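Local coordinates for 450aa long hypothetical fmu protein (Pyrococcus horikoshii, PDB 2YXL) that probably methylates carbon 5 of cytidines in RNA with S-adenosyl-L-methionine as donor, as an archaeal relative of the bacterial Fmu/RsmB rRNA methyltransferases, at residues R183-S188 / K223-Y228; G327-D332 / V379-R384; G167-E172 / R430-R435. All coordinates share one frame; numbering follows the deposited sequence.

Contact 1: residues R183-S188 / K223-Y228; sequences RHEWIS and KIKGPY
K225 lies over one face of the W186 indole, its CB 3.9 Å from the centroid of the six-membered ring and nearly on the ring normal, a CH-pi contact. The backbone of K223 and I224 meets the same ring at its edge, with K223 O 3.6 Å from W186 CZ3; H184 CD2, from the tryptophan's own segment, is also at the edge, and V213 of the next strand touches the indole. On the other side of the sheet the Y228 ring has I224 CD1 over one face, offset toward the rim; its hydroxyl is hydrogen-bonded to S233.

From the indole the K225 chain runs on over CZ2, bends at its last torsion (chi4 -75°) and delivers NZ to E185 OE2 at 2.8 Å. This salt bridge comes in from above the carboxylate plane, 55° out of it. The lysine thus serves twice, its methylenes on the tryptophan and its ammonium on the glutamate.

Between the strands, the backbones pair in antiparallel fashion. I187 and I224 form the hydrogen-bonded pair, I187 N to I224 O at 2.7 Å and I224 N to I187 O at 2.8 Å. W186 with K225 and S188 with K223 are the non-hydrogen-bonded pairs on either side of it. Just before strand 186-191 begins and just after 221-225 ends, G226 N reaches E185 O at 2.7 Å. I187 sets its CB 4.0 Å from I224 CG1 on the face opposite W186, and L205 of helix 198-207 packs on I224 and Y228 there.

Both segments belong to the ferredoxin-like region, and their strands are the central two of a four-stranded antiparallel sheet whose order, 2-3-1-4, fits such a fold.

Contact 2: residues G327-D332 / V379-R384; sequences GEEVAD and VKPGGR
A331 O takes the backbone N-H of K380 at 3.0 Å, a bond with an N-H...O angle of 162°, and it is the shortest polar link between the two segments. It belongs to the parallel pairing of A331 with V379. The next residue, D332, takes R384 N at its O at 3.2 Å, four residues beyond K380, so the chain of 379-384 returns to the same neighbour after a detour. That detour is a type I beta turn from K380 to G383, closed by G383 N to K380 O at 2.7 Å.

The K380 side chain reaches back across the segment opposite. With every torsion beyond CG near 180° it stays fully extended, its CG passing 3.3 Å from A331 O and its CE 3.4 Å from V330 O. NZ ends 3.2 Å from D332 OD2, a salt bridge entered from above the carboxylate plane, 52° out of it. The other oxygen, D332 OD1, accepts the backbone N-H of T262 on the adjacent strand.

E329 extends across P381 at about a right angle, its CG 3.5 Å from V379 O. Its OE1 is in a salt bridge with K448 near the chain's C-terminus, and the same lysine donates to V379 O.

At this partly exposed sheet end the nearby ammonium of K380 and the T262 N-H probably stabilise D332 in its ionised form.

Contact 3: residues G167-E172 / R430-R435; sequences GILGDE and RAWPHR
E172 OE1 accepts three hydrogen bonds from the segment opposite. H434 NE2 gives the shortest, 2.8 Å and nearly straight at 167°, arriving on the anti side of the carboxylate with the oxygen close to the imidazole plane. R435 comes to the syn side and grips the same oxygen side-on with two nitrogens, NH2 at 2.9 Å and NE at 3.1 Å. Because both nitrogens meet one oxygen, with the two planes 77° apart, this is not the flat pair of two nitrogens on two oxygens.

R435 is fixed further: NH1 is salt-bridged to D421, and W432 CD1 lies over the middle of one guanidinium face. H434 has its CG between its own backbone N and carbonyl carbon (chi1 64°), which turns NE2 to the glutamate. A glutamine in place of E172 would probably leave R435 without its anionic mate in this segment and set its two N-H groups and H434 NE2 competing for a neutral, weaker acceptor.

Next to the polar cluster the contact is apolar. L169 CD2 sits over the six-membered ring of W432, 3.7 Å from its centroid and close to the ring normal, a CH-pi contact. The other methyl, CD1, reaches W432 CZ3 at 3.7 Å and H434 CE1 at 3.8 Å. I168 CG2 adds an oblique touch on W432 CH2.

W432, N-cap residue of helix 433-436, has its side chain about 11 Å from that of C390, the predicted nucleophile. Helix 159-169, in the ferredoxin-like family region, is thereby joined to the methyltransferase region, consistent with an interdomain contact near the probable catalytic site.

How the contacts relate
Contacts 1 and 3 lie toward the surface, whereas contact 2 is partly buried at an end of the large mixed sheet. Contact 1 joins neighbouring strands within the ferredoxin-like region and contact 2 does so within the methyltransferase region, so backbone bonds carry both, antiparallel in one and parallel in the other, each with a lysine–carboxylate bridge. Contact 3 spans the two regions and relies on side chains alone, a shared carboxylate oxygen beside a leucine–tryptophan contact. Contacts 2 and 3 reach the same sheet but stay about 16 Å apart at their nearest atoms; contacts 1 and 3 come within about 9 Å without touching.

Contact 1: residues R183-S188 / K223-Y228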
loop_
_atom_site.group_PDB
_atom_site.type_symbol
_atom_site.label_atom_id
_atom_site.label_comp_id
_atom_site.label_asym_id
_atom_site.label_seq_id
_atom_site.Cartn_x
_atom_site.Cartn_y
_atom_site.Cartn_z
ATOM N N ARG A 183 1.287 -14.904 4.769
ATOM C CA ARG A 183 2.695 -14.601 4.494
ATOM C C ARG A 183 3.405 -15.862 3.957
ATOM O O ARG A 183 3.576 -16.821 4.717
ATOM C CB ARG A 183 3.384 -14.112 5.782
ATOM C CG ARG A 183 3.064 -14.948 7.037
ATOM C CD ARG A 183 4.103 -14.773 8.140
ATOM N NE ARG A 183 3.854 -15.649 9.289
ATOM C CZ ARG A 183 4.403 -15.497 10.495
ATOM N NH1 ARG A 183 4.114 -16.350 11.471
ATOM N NH2 ARG A 183 5.235 -14.492 10.736
ATOM N N HIS A 184 3.819 -15.923 2.682
ATOM C CA HIS A 184 3.634 -14.928 1.601
ATOM C C HIS A 184 4.729 -13.853 1.479
ATOM O O HIS A 184 4.935 -13.050 2.391
ATOM C CB HIS A 184 2.214 -14.340 1.576
ATOM C CG HIS A 184 2.133 -12.986 0.950
ATOM N ND1 HIS A 184 1.967 -11.837 1.691
ATOM C CD2 HIS A 184 2.210 -12.595 -0.343
ATOM C CE1 HIS A 184 1.934 -10.795 0.880
ATOM N NE2 HIS A 184 2.081 -11.228 -0.360
ATOM N N GLU A 185 5.417 -13.864 0.333
ATOM C CA GLU A 185 6.532 -12.950 0.041
ATOM C C GLU A 185 6.489 -12.425 -1.409
ATOM O O GLU A 185 7.538 -12.254 -2.038
ATOM C CB GLU A 185 7.881 -13.654 0.275
ATOM C CG GLU A 185 8.006 -14.455 1.568
ATOM C CD GLU A 185 9.216 -15.387 1.576
ATOM O OE1 GLU A 185 10.357 -14.895 1.730
ATOM O OE2 GLU A 185 9.023 -16.616 1.444
ATOM N N TRP A 186 5.292 -12.157 -1.934
ATOM C CA TRP A 186 5.133 -11.816 -3.356
ATOM C C TRP A 186 4.998 -10.318 -3.647
ATOM O O TRP A 186 4.331 -9.583 -2.916
ATOM C CB TRP A 186 3.961 -12.591 -3.977
ATOM C CG TRP A 186 4.176 -14.078 -3.982
ATOM C CD1 TRP A 186 3.874 -14.951 -2.977
ATOM C CD2 TRP A 186 4.756 -14.864 -5.035
ATOM N NE1 TRP A 186 4.223 -16.231 -3.338
ATOM C CE2 TRP A 186 4.766 -16.208 -4.596
ATOM C CE3 TRP A 186 5.265 -14.563 -6.307
ATOM C CZ2 TRP A 186 5.265 -17.253 -5.384
ATOM C CZ3 TRP A 186 5.763 -15.600 -7.088
ATOM C CH2 TRP A 186 5.757 -16.931 -6.623
ATOM N N ILE A 187 5.644 -9.884 -4.727
ATOM C CA ILE A 187 5.631 -8.490 -5.157
ATOM C C ILE A 187 5.062 -8.428 -6.570
ATOM O O ILE A 187 5.455 -9.207 -7.443
ATOM C CB ILE A 187 7.048 -7.865 -5.132
ATOM C CG1 ILE A 187 7.652 -7.942 -3.724
ATOM C CG2 ILE A 187 7.016 -6.412 -5.619
ATOM C CD1 ILE A 187 9.177 -8.024 -3.697
ATOM N N SER A 188 4.137 -7.496 -6.783
ATOM C CA SER A 188 3.485 -7.328 -8.069
ATOM C C SER A 188 4.117 -6.182 -8.858
ATOM O O SER A 188 4.271 -5.075 -8.340
ATOM C CB SER A 188 1.991 -7.093 -7.863
ATOM O OG SER A 188 1.309 -7.052 -9.102
ATOM N N LYS A 223 3.930 -11.445 -10.844
ATOM C CA LYS A 223 4.181 -11.611 -9.421
ATOM C C LYS A 223 5.549 -12.256 -9.247
ATOM O O LYS A 223 5.829 -13.307 -9.826
ATOM C CB LYS A 223 3.067 -12.418 -8.751
ATOM C CG LYS A 223 1.721 -11.688 -8.745
ATOM C CD LYS A 223 0.583 -12.546 -8.191
ATOM C CE LYS A 223 -0.711 -11.724 -8.019
ATOM N NZ LYS A 223 -1.377 -11.358 -9.320
ATOM N N ILE A 224 6.415 -11.590 -8.490
ATOM C CA ILE A 224 7.757 -12.096 -8.217
ATOM C C ILE A 224 7.935 -12.356 -6.724
ATOM O O ILE A 224 7.456 -11.587 -5.891
ATOM C CB ILE A 224 8.878 -11.168 -8.775
ATOM C CG1 ILE A 224 8.880 -9.798 -8.082
ATOM C CG2 ILE A 224 8.746 -11.020 -10.292
ATOM C CD1 ILE A 224 10.142 -8.974 -8.319
ATOM N N LYS A 225 8.607 -13.455 -6.397
ATOM C CA LYS A 225 8.818 -13.842 -5.008
ATOM C C LYS A 225 10.030 -13.105 -4.445
ATOM O O LYS A 225 11.156 -13.295 -4.912
ATOM C CB LYS A 225 9.001 -15.362 -4.892
ATOM C CG LYS A 225 8.773 -15.924 -3.490
ATOM C CD LYS A 225 8.794 -17.446 -3.501
ATOM C CE LYS A 225 8.066 -18.046 -2.304
ATOM N NZ LYS A 225 8.847 -17.946 -1.039
ATOM N N GLY A 226 9.785 -12.260 -3.446
ATOM C CA GLY A 226 10.840 -11.496 -2.784
ATOM C C GLY A 226 11.849 -12.375 -2.060
ATOM O O GLY A 226 11.651 -13.587 -1.958
ATOM N N PRO A 227 12.942 -11.772 -1.550
ATOM C CA PRO A 227 13.241 -10.343 -1.645
ATOM C C PRO A 227 13.871 -9.956 -2.984
ATOM O O PRO A 227 14.603 -10.746 -3.582
ATOM C CB PRO A 227 14.228 -10.118 -0.502
ATOM C CG PRO A 227 14.924 -11.422 -0.342
ATOM C CD PRO A 227 13.986 -12.505 -0.811
ATOM N N TYR A 228 13.572 -8.743 -3.441
ATOM C CA TYR A 228 14.092 -8.242 -4.706
ATOM C C TYR A 228 14.562 -6.798 -4.570
ATOM O O TYR A 228 13.779 -5.905 -4.233
ATOM C CB TYR A 228 13.026 -8.358 -5.796
ATOM C CG TYR A 228 13.514 -8.014 -7.185
ATOM C CD1 TYR A 228 14.236 -8.940 -7.937
ATOM C CD2 TYR A 228 13.243 -6.769 -7.753
ATOM C CE1 TYR A 228 14.685 -8.634 -9.215
ATOM C CE2 TYR A 228 13.686 -6.452 -9.032
ATOM C CZ TYR A 228 14.405 -7.391 -9.758
ATOM O OH TYR A 228 14.848 -7.093 -11.025
#

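Contact 2: residues G327-D332 / V379-R384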
loop_
_atom_site.group_PDB
_atom_site.type_symbol
_atom_site.label_atom_id
_atom_site.label_comp_id
_atom_site.label_asym_id
_atom_site.label_seq_id
_atom_site.Cartn_x
_atom_site.Cartn_y
_atom_site.Cartn_z
ATOM N N GLY A 327 -8.802 24.017 -18.585
ATOM C CA GLY A 327 -10.009 24.235 -19.379
ATOM C C GLY A 327 -11.228 23.528 -18.821
ATOM O O GLY A 327 -11.115 22.713 -17.904
ATOM N N GLU A 328 -12.395 23.846 -19.380
ATOM C CA GLU A 328 -13.654 23.224 -18.976
ATOM C C GLU A 328 -13.758 21.814 -19.568
ATOM O O GLU A 328 -13.106 20.893 -19.078
ATOM C CB GLU A 328 -14.847 24.096 -19.388
ATOM C CG GLU A 328 -16.110 23.886 -18.551
ATOM C CD GLU A 328 -16.103 24.663 -17.241
ATOM O OE1 GLU A 328 -16.692 24.169 -16.257
ATOM O OE2 GLU A 328 -15.518 25.768 -17.190
ATOM N N GLU A 329 -14.557 21.648 -20.620
ATOM C CA GLU A 329 -14.739 20.346 -21.263
ATOM C C GLU A 329 -13.607 20.067 -22.253
ATOM O O GLU A 329 -13.790 20.156 -23.470
ATOM C CB GLU A 329 -16.105 20.269 -21.956
ATOM C CG GLU A 329 -17.300 20.338 -21.009
ATOM C CD GLU A 329 -18.637 20.295 -21.732
ATOM O OE1 GLU A 329 -19.568 19.644 -21.216
ATOM O OE2 GLU A 329 -18.762 20.910 -22.814
ATOM N N VAL A 330 -12.438 19.720 -21.718
ATOM C CA VAL A 330 -11.222 19.590 -22.523
ATOM C C VAL A 330 -10.648 18.163 -22.553
ATOM O O VAL A 330 -9.748 17.871 -23.344
ATOM C CB VAL A 330 -10.141 20.625 -22.071
ATOM C CG1 VAL A 330 -9.376 20.132 -20.840
ATOM C CG2 VAL A 330 -9.187 20.961 -23.217
ATOM N N ALA A 331 -11.174 17.281 -21.706
ATOM C CA ALA A 331 -10.633 15.926 -21.580
ATOM C C ALA A 331 -11.484 14.863 -22.269
ATOM O O ALA A 331 -12.678 14.733 -21.989
ATOM C CB ALA A 331 -10.421 15.570 -20.112
ATOM N N ASP A 332 -10.851 14.111 -23.171
ATOM C CA ASP A 332 -11.478 12.964 -23.832
ATOM C C ASP A 332 -11.855 11.903 -22.811
ATOM O O ASP A 332 -12.910 11.282 -22.910
ATOM C CB ASP A 332 -10.537 12.360 -24.877
ATOM C CG ASP A 332 -10.507 13.153 -26.165
ATOM O OD1 ASP A 332 -9.397 13.509 -26.611
ATOM O OD2 ASP A 332 -11.587 13.420 -26.733
ATOM N N VAL A 379 -14.788 16.486 -18.397
ATOM C CA VAL A 379 -15.146 15.494 -19.412
ATOM C C VAL A 379 -15.892 16.117 -20.594
ATOM O O VAL A 379 -16.831 16.890 -20.404
ATOM C CB VAL A 379 -16.013 14.355 -18.807
ATOM C CG1 VAL A 379 -16.169 13.210 -19.791
ATOM C CG2 VAL A 379 -15.403 13.839 -17.517
ATOM N N LYS A 380 -15.458 15.769 -21.805
ATOM C CA LYS A 380 -16.155 16.132 -23.041
ATOM C C LYS A 380 -17.494 15.388 -23.130
ATOM O O LYS A 380 -17.641 14.322 -22.530
ATOM C CB LYS A 380 -15.295 15.787 -24.261
ATOM C CG LYS A 380 -14.021 16.600 -24.400
ATOM C CD LYS A 380 -13.237 16.165 -25.625
ATOM C CE LYS A 380 -11.914 16.904 -25.730
ATOM N NZ LYS A 380 -11.185 16.563 -26.983
ATOM N N PRO A 381 -18.477 15.949 -23.866
ATOM C CA PRO A 381 -19.768 15.276 -24.069
ATOM C C PRO A 381 -19.653 13.785 -24.423
ATOM O O PRO A 381 -20.374 12.965 -23.853
ATOM C CB PRO A 381 -20.387 16.061 -25.225
ATOM C CG PRO A 381 -19.851 17.432 -25.051
ATOM C CD PRO A 381 -18.448 17.270 -24.529
ATOM N N GLY A 382 -18.752 13.440 -25.342
ATOM C CA GLY A 382 -18.522 12.038 -25.701
ATOM C C GLY A 382 -17.597 11.277 -24.758
ATOM O O GLY A 382 -17.458 10.058 -24.872
ATOM N N GLY A 383 -16.983 11.992 -23.819
ATOM C CA GLY A 383 -15.916 11.445 -22.984
ATOM C C GLY A 383 -16.316 10.466 -21.895
ATOM O O GLY A 383 -17.501 10.197 -21.691
ATOM N N ARG A 384 -15.309 9.941 -21.194
ATOM C CA ARG A 384 -15.511 8.960 -20.124
ATOM C C ARG A 384 -14.736 9.293 -18.849
ATOM O O ARG A 384 -13.628 9.826 -18.897
ATOM C CB ARG A 384 -15.148 7.549 -20.597
ATOM C CG ARG A 384 -16.176 6.915 -21.525
ATOM C CD ARG A 384 -15.908 5.437 -21.733
ATOM N NE ARG A 384 -16.920 4.809 -22.582
ATOM C CZ ARG A 384 -17.015 3.500 -22.802
ATOM N NH1 ARG A 384 -16.162 2.658 -22.232
ATOM N NH2 ARG A 384 -17.971 3.029 -23.589
#

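Contact 3: residues G167-E172 / R430-R435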
loop_
_atom_site.group_PDB
_atom_site.type_symbol
_atom_site.label_atom_id
_atom_site.label_comp_id
_atom_site.label_asym_id
_atom_site.label_seq_id
_atom_site.Cartn_x
_atom_site.Cartn_y
_atom_site.Cartn_z
ATOM N N GLY A 167 -20.289 -5.920 8.042
ATOM C CA GLY A 167 -21.406 -5.223 7.398
ATOM C C GLY A 167 -21.320 -5.197 5.880
ATOM O O GLY A 167 -22.304 -4.892 5.203
ATOM N N ILE A 168 -20.141 -5.518 5.348
ATOM C CA ILE A 168 -19.898 -5.508 3.906
ATOM C C ILE A 168 -19.833 -6.924 3.322
ATOM O O ILE A 168 -20.397 -7.183 2.261
ATOM C CB ILE A 168 -18.604 -4.714 3.550
ATOM C CG1 ILE A 168 -18.698 -3.274 4.071
ATOM C CG2 ILE A 168 -18.349 -4.723 2.039
ATOM C CD1 ILE A 168 -17.392 -2.507 4.047
ATOM N N LEU A 169 -19.162 -7.835 4.025
ATOM C CA LEU A 169 -18.887 -9.172 3.487
ATOM C C LEU A 169 -19.664 -10.318 4.140
ATOM O O LEU A 169 -19.863 -11.364 3.518
ATOM C CB LEU A 169 -17.383 -9.466 3.509
ATOM C CG LEU A 169 -16.514 -8.681 2.519
ATOM C CD1 LEU A 169 -15.047 -8.981 2.759
ATOM C CD2 LEU A 169 -16.894 -8.980 1.071
ATOM N N GLY A 170 -20.083 -10.119 5.389
ATOM C CA GLY A 170 -20.846 -11.125 6.130
ATOM C C GLY A 170 -20.092 -12.426 6.341
ATOM O O GLY A 170 -19.108 -12.467 7.081
ATOM N N ASP A 171 -20.557 -13.481 5.674
ATOM C CA ASP A 171 -19.954 -14.816 5.755
ATOM C C ASP A 171 -18.493 -14.846 5.309
ATOM O O ASP A 171 -17.716 -15.683 5.770
ATOM C CB ASP A 171 -20.757 -15.815 4.911
ATOM C CG ASP A 171 -22.145 -16.089 5.474
ATOM O OD1 ASP A 171 -22.883 -16.886 4.857
ATOM O OD2 ASP A 171 -22.500 -15.517 6.528
ATOM N N GLU A 172 -18.133 -13.926 4.417
ATOM C CA GLU A 172 -16.793 -13.884 3.829
ATOM C C GLU A 172 -15.763 -13.125 4.670
ATOM O O GLU A 172 -14.592 -13.050 4.294
ATOM C CB GLU A 172 -16.856 -13.305 2.409
ATOM C CG GLU A 172 -17.554 -14.212 1.399
ATOM C CD GLU A 172 -17.620 -13.621 -0.003
ATOM O OE1 GLU A 172 -16.828 -12.709 -0.325
ATOM O OE2 GLU A 172 -18.469 -14.083 -0.793
ATOM N N ARG A 430 -15.726 -4.613 -8.254
ATOM C CA ARG A 430 -14.871 -4.702 -7.075
ATOM C C ARG A 430 -13.889 -5.871 -7.164
ATOM O O ARG A 430 -14.242 -6.958 -7.632
ATOM C CB ARG A 430 -15.708 -4.831 -5.802
ATOM C CG ARG A 430 -16.271 -3.523 -5.280
ATOM C CD ARG A 430 -17.036 -3.754 -3.990
ATOM N NE ARG A 430 -17.375 -2.507 -3.312
ATOM C CZ ARG A 430 -16.819 -2.079 -2.180
ATOM N NH1 ARG A 430 -15.880 -2.798 -1.574
ATOM N NH2 ARG A 430 -17.209 -0.928 -1.645
ATOM N N ALA A 431 -12.659 -5.623 -6.724
ATOM C CA ALA A 431 -11.667 -6.671 -6.522
ATOM C C ALA A 431 -11.535 -6.926 -5.028
ATOM O O ALA A 431 -11.660 -6.004 -4.215
ATOM C CB ALA A 431 -10.326 -6.265 -7.113
ATOM N N TRP A 432 -11.297 -8.186 -4.677
ATOM C CA TRP A 432 -11.149 -8.598 -3.287
ATOM C C TRP A 432 -9.922 -9.488 -3.112
ATOM O O TRP A 432 -9.667 -10.358 -3.951
ATOM C CB TRP A 432 -12.395 -9.349 -2.819
ATOM C CG TRP A 432 -13.629 -8.507 -2.745
ATOM C CD1 TRP A 432 -14.627 -8.430 -3.676
ATOM C CD2 TRP A 432 -14.008 -7.628 -1.677
ATOM N NE1 TRP A 432 -15.602 -7.558 -3.254
ATOM C CE2 TRP A 432 -15.248 -7.051 -2.031
ATOM C CE3 TRP A 432 -13.419 -7.271 -0.455
ATOM C CZ2 TRP A 432 -15.912 -6.134 -1.209
ATOM C CZ3 TRP A 432 -14.080 -6.362 0.365
ATOM C CH2 TRP A 432 -15.315 -5.803 -0.017
ATOM N N PRO A 433 -9.161 -9.280 -2.020
ATOM C CA PRO A 433 -7.973 -10.094 -1.730
ATOM C C PRO A 433 -8.266 -11.592 -1.642
ATOM O O PRO A 433 -7.518 -12.393 -2.201
ATOM C CB PRO A 433 -7.502 -9.558 -0.371
ATOM C CG PRO A 433 -8.063 -8.178 -0.291
ATOM C CD PRO A 433 -9.378 -8.242 -0.992
ATOM N N HIS A 434 -9.353 -11.955 -0.966
ATOM C CA HIS A 434 -9.700 -13.361 -0.739
ATOM C C HIS A 434 -10.324 -14.041 -1.958
ATOM O O HIS A 434 -10.365 -15.271 -2.028
ATOM C CB HIS A 434 -10.607 -13.505 0.494
ATOM C CG HIS A 434 -11.942 -12.839 0.353
ATOM N ND1 HIS A 434 -12.086 -11.473 0.239
ATOM C CD2 HIS A 434 -13.194 -13.354 0.322
ATOM C CE1 HIS A 434 -13.369 -11.175 0.133
ATOM N NE2 HIS A 434 -14.062 -12.299 0.183
ATOM N N ARG A 435 -10.801 -13.246 -2.914
ATOM C CA ARG A 435 -11.357 -13.785 -4.160
ATOM C C ARG A 435 -10.363 -13.746 -5.319
ATOM O O ARG A 435 -10.375 -14.630 -6.171
ATOM C CB ARG A 435 -12.629 -13.035 -4.572
ATOM C CG ARG A 435 -13.790 -13.134 -3.597
ATOM C CD ARG A 435 -15.028 -12.485 -4.190
ATOM N NE ARG A 435 -15.962 -12.016 -3.168
ATOM C CZ ARG A 435 -17.014 -11.232 -3.406
ATOM N NH1 ARG A 435 -17.278 -10.810 -4.637
ATOM N NH2 ARG A 435 -17.804 -10.863 -2.404
#